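PDB 6KU8: genome polyprotein, which supplies the 3C cysteine protease, a chymotrypsin-like enzyme that probably cleaves the viral polyprotein and is bound here by the inhibitor rupintrivir. Local coordinates for residues Leu138-Tyr143 and Gly169-Gly174. Numbering follows the deposited sequence.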
loop_
_atom_site.group_PDB
_atom_site.type_symbol
_atom_site.label_atom_id
_atom_site.label_comp_id
_atom_site.label_asym_id
_atom_site.label_seq_id
_atom_site.Cartn_x
_atom_site.Cartn_y
_atom_site.Cartn_z
ATOM N N LEU A 138 3.564 1.640 11.695
ATOM C CA LEU A 138 3.423 2.745 10.753
ATOM C C LEU A 138 4.750 3.464 10.561
ATOM O O LEU A 138 5.539 3.596 11.502
ATOM C CB LEU A 138 2.374 3.740 11.244
ATOM C CG LEU A 138 0.939 3.230 11.139
ATOM C CD1 LEU A 138 0.024 4.223 11.840
ATOM C CD2 LEU A 138 0.562 3.044 9.668
ATOM N N LEU A 139 4.990 3.916 9.328
ATOM C CA LEU A 139 6.047 4.863 9.000
ATOM C C LEU A 139 5.388 6.225 8.760
ATOM O O LEU A 139 4.295 6.291 8.191
ATOM C CB LEU A 139 6.828 4.407 7.759
ATOM C CG LEU A 139 7.298 2.946 7.711
ATOM C CD1 LEU A 139 8.015 2.612 6.392
ATOM C CD2 LEU A 139 8.173 2.653 8.918
ATOM N N LYS A 140 6.022 7.307 9.228
ATOM C CA LYS A 140 5.420 8.634 9.128
ATOM C C LYS A 140 6.259 9.537 8.235
ATOM O O LYS A 140 7.492 9.456 8.229
ATOM C CB LYS A 140 5.251 9.286 10.511
ATOM C CG LYS A 140 4.414 10.591 10.483
ATOM C CD LYS A 140 5.160 11.821 10.976
ATOM C CE LYS A 140 6.649 11.727 10.802
ATOM N NZ LYS A 140 7.375 12.793 11.562
ATOM N N TYR A 141 5.579 10.395 7.460
ATOM C CA TYR A 141 6.267 11.363 6.618
ATOM C C TYR A 141 5.603 12.725 6.777
ATOM O O TYR A 141 4.376 12.820 6.901
ATOM C CB TYR A 141 6.298 10.928 5.123
ATOM C CG TYR A 141 5.218 9.919 4.748
ATOM C CD1 TYR A 141 4.088 10.300 4.039
ATOM C CD2 TYR A 141 5.339 8.588 5.115
ATOM C CE1 TYR A 141 3.095 9.369 3.712
ATOM C CE2 TYR A 141 4.359 7.663 4.807
ATOM C CZ TYR A 141 3.244 8.056 4.107
ATOM O OH TYR A 141 2.281 7.128 3.794
ATOM N N ASN A 142 6.427 13.775 6.798
ATOM C CA ASN A 142 5.940 15.151 6.946
ATOM C C ASN A 142 5.511 15.677 5.578
ATOM O O ASN A 142 6.194 16.473 4.937
ATOM C CB ASN A 142 7.011 16.039 7.573
ATOM C CG ASN A 142 7.408 15.576 8.971
ATOM O OD1 ASN A 142 6.557 15.178 9.770
ATOM N ND2 ASN A 142 8.700 15.617 9.269
ATOM N N TYR A 143 4.356 15.190 5.122
ATOM C CA TYR A 143 3.769 15.626 3.871
ATOM C C TYR A 143 2.254 15.621 4.031
ATOM O O TYR A 143 1.708 14.678 4.617
ATOM C CB TYR A 143 4.188 14.717 2.708
ATOM C CG TYR A 143 3.646 15.172 1.380
ATOM C CD1 TYR A 143 4.373 16.034 0.559
ATOM C CD2 TYR A 143 2.395 14.766 0.958
ATOM C CE1 TYR A 143 3.859 16.460 -0.660
ATOM C CE2 TYR A 143 1.865 15.194 -0.243
ATOM C CZ TYR A 143 2.597 16.037 -1.053
ATOM O OH TYR A 143 2.051 16.436 -2.256
ATOM N N GLY A 169 -3.975 15.783 7.539
ATOM C CA GLY A 169 -3.830 17.086 6.925
ATOM C C GLY A 169 -2.430 17.661 6.989
ATOM O O GLY A 169 -2.100 18.549 6.197
ATOM N N ARG A 170 -1.606 17.187 7.904
ATOM C CA ARG A 170 -0.236 17.666 8.035
ATOM C C ARG A 170 0.795 16.586 7.733
ATOM O O ARG A 170 1.800 16.864 7.087
ATOM C CB ARG A 170 -0.001 18.229 9.455
ATOM C CG ARG A 170 -0.793 19.499 9.772
ATOM C CD ARG A 170 -0.406 20.603 8.813
ATOM N NE ARG A 170 1.047 20.777 8.851
ATOM C CZ ARG A 170 1.817 21.063 7.803
ATOM N NH1 ARG A 170 1.292 21.223 6.592
ATOM N NH2 ARG A 170 3.129 21.183 7.976
ATOM N N VAL A 171 0.568 15.350 8.176
ATOM C CA VAL A 171 1.507 14.255 7.958
ATOM C C VAL A 171 0.761 13.080 7.340
ATOM O O VAL A 171 -0.470 13.027 7.330
ATOM C CB VAL A 171 2.194 13.805 9.255
ATOM C CG1 VAL A 171 2.967 14.972 9.900
ATOM C CG2 VAL A 171 1.155 13.222 10.203
ATOM N N GLY A 172 1.532 12.120 6.837
ATOM C CA GLY A 172 0.982 10.891 6.308
ATOM C C GLY A 172 1.554 9.698 7.049
ATOM O O GLY A 172 2.684 9.736 7.532
ATOM N N TYR A 173 0.750 8.639 7.145
ATOM C CA TYR A 173 1.135 7.387 7.781
ATOM C C TYR A 173 1.099 6.297 6.720
ATOM O O TYR A 173 0.114 6.174 5.987
ATOM C CB TYR A 173 0.196 7.008 8.943
ATOM C CG TYR A 173 -0.052 8.133 9.926
ATOM C CD1 TYR A 173 0.815 8.368 10.973
ATOM C CD2 TYR A 173 -1.159 8.956 9.796
ATOM C CE1 TYR A 173 0.589 9.401 11.884
ATOM C CE2 TYR A 173 -1.392 10.006 10.680
ATOM C CZ TYR A 173 -0.517 10.219 11.722
ATOM O OH TYR A 173 -0.758 11.241 12.605
ATOM N N GLY A 174 2.175 5.535 6.630
ATOM C CA GLY A 174 2.246 4.394 5.730
ATOM C C GLY A 174 2.383 3.108 6.535
ATOM O O GLY A 174 3.085 3.079 7.545
#
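In the C-terminal beta-barrel of this chymotrypsin-like 3C protease, strand 138-141 pairs antiparallel with the start of strand 172-176, L139 facing G174 and Y141 facing G172 as hydrogen-bonded pairs. Both bonds of the first pair are short and nearly straight: L139 N to G174 O is 2.7 Å, with the donor in the carbonyl plane. The Y141 N to G172 O bond of the second pair is slightly longer, at 3.0 Å. On the face that carries the Y141 side chain, its ring folds over the backbone of G172-G174, because an unusual chi1 of 21° swings it across; G172 O sits 3.5 Å above the plane of the Y141 ring, over its centre. Lacking side chains, G172 and G174 let the ring lie this close, Y141 CE1 against G172 CA. The Y141 hydroxyl reaches H164 ND1 on strand 159-167, a hydrogen bond that fixes the far end of the ring. K140 and Y173 form the intervening non-hydrogen-bonded pair on the opposite face, where the Y173 side chain lies near the bound rupintrivir. L138 CD1 packs 4.0 Å from Y173 CB. Towards N142, the centre of an inverse gamma turn, the aliphatic part of K140 passes obliquely over V171, K140 CD lying 4.0 Å from V171 CB. The K140 chain bends at chi2 and chi3, bringing NZ within 3.1 Å of N142 OD1, and V171 CG1 lies 3.6 Å from the same N142 OD1.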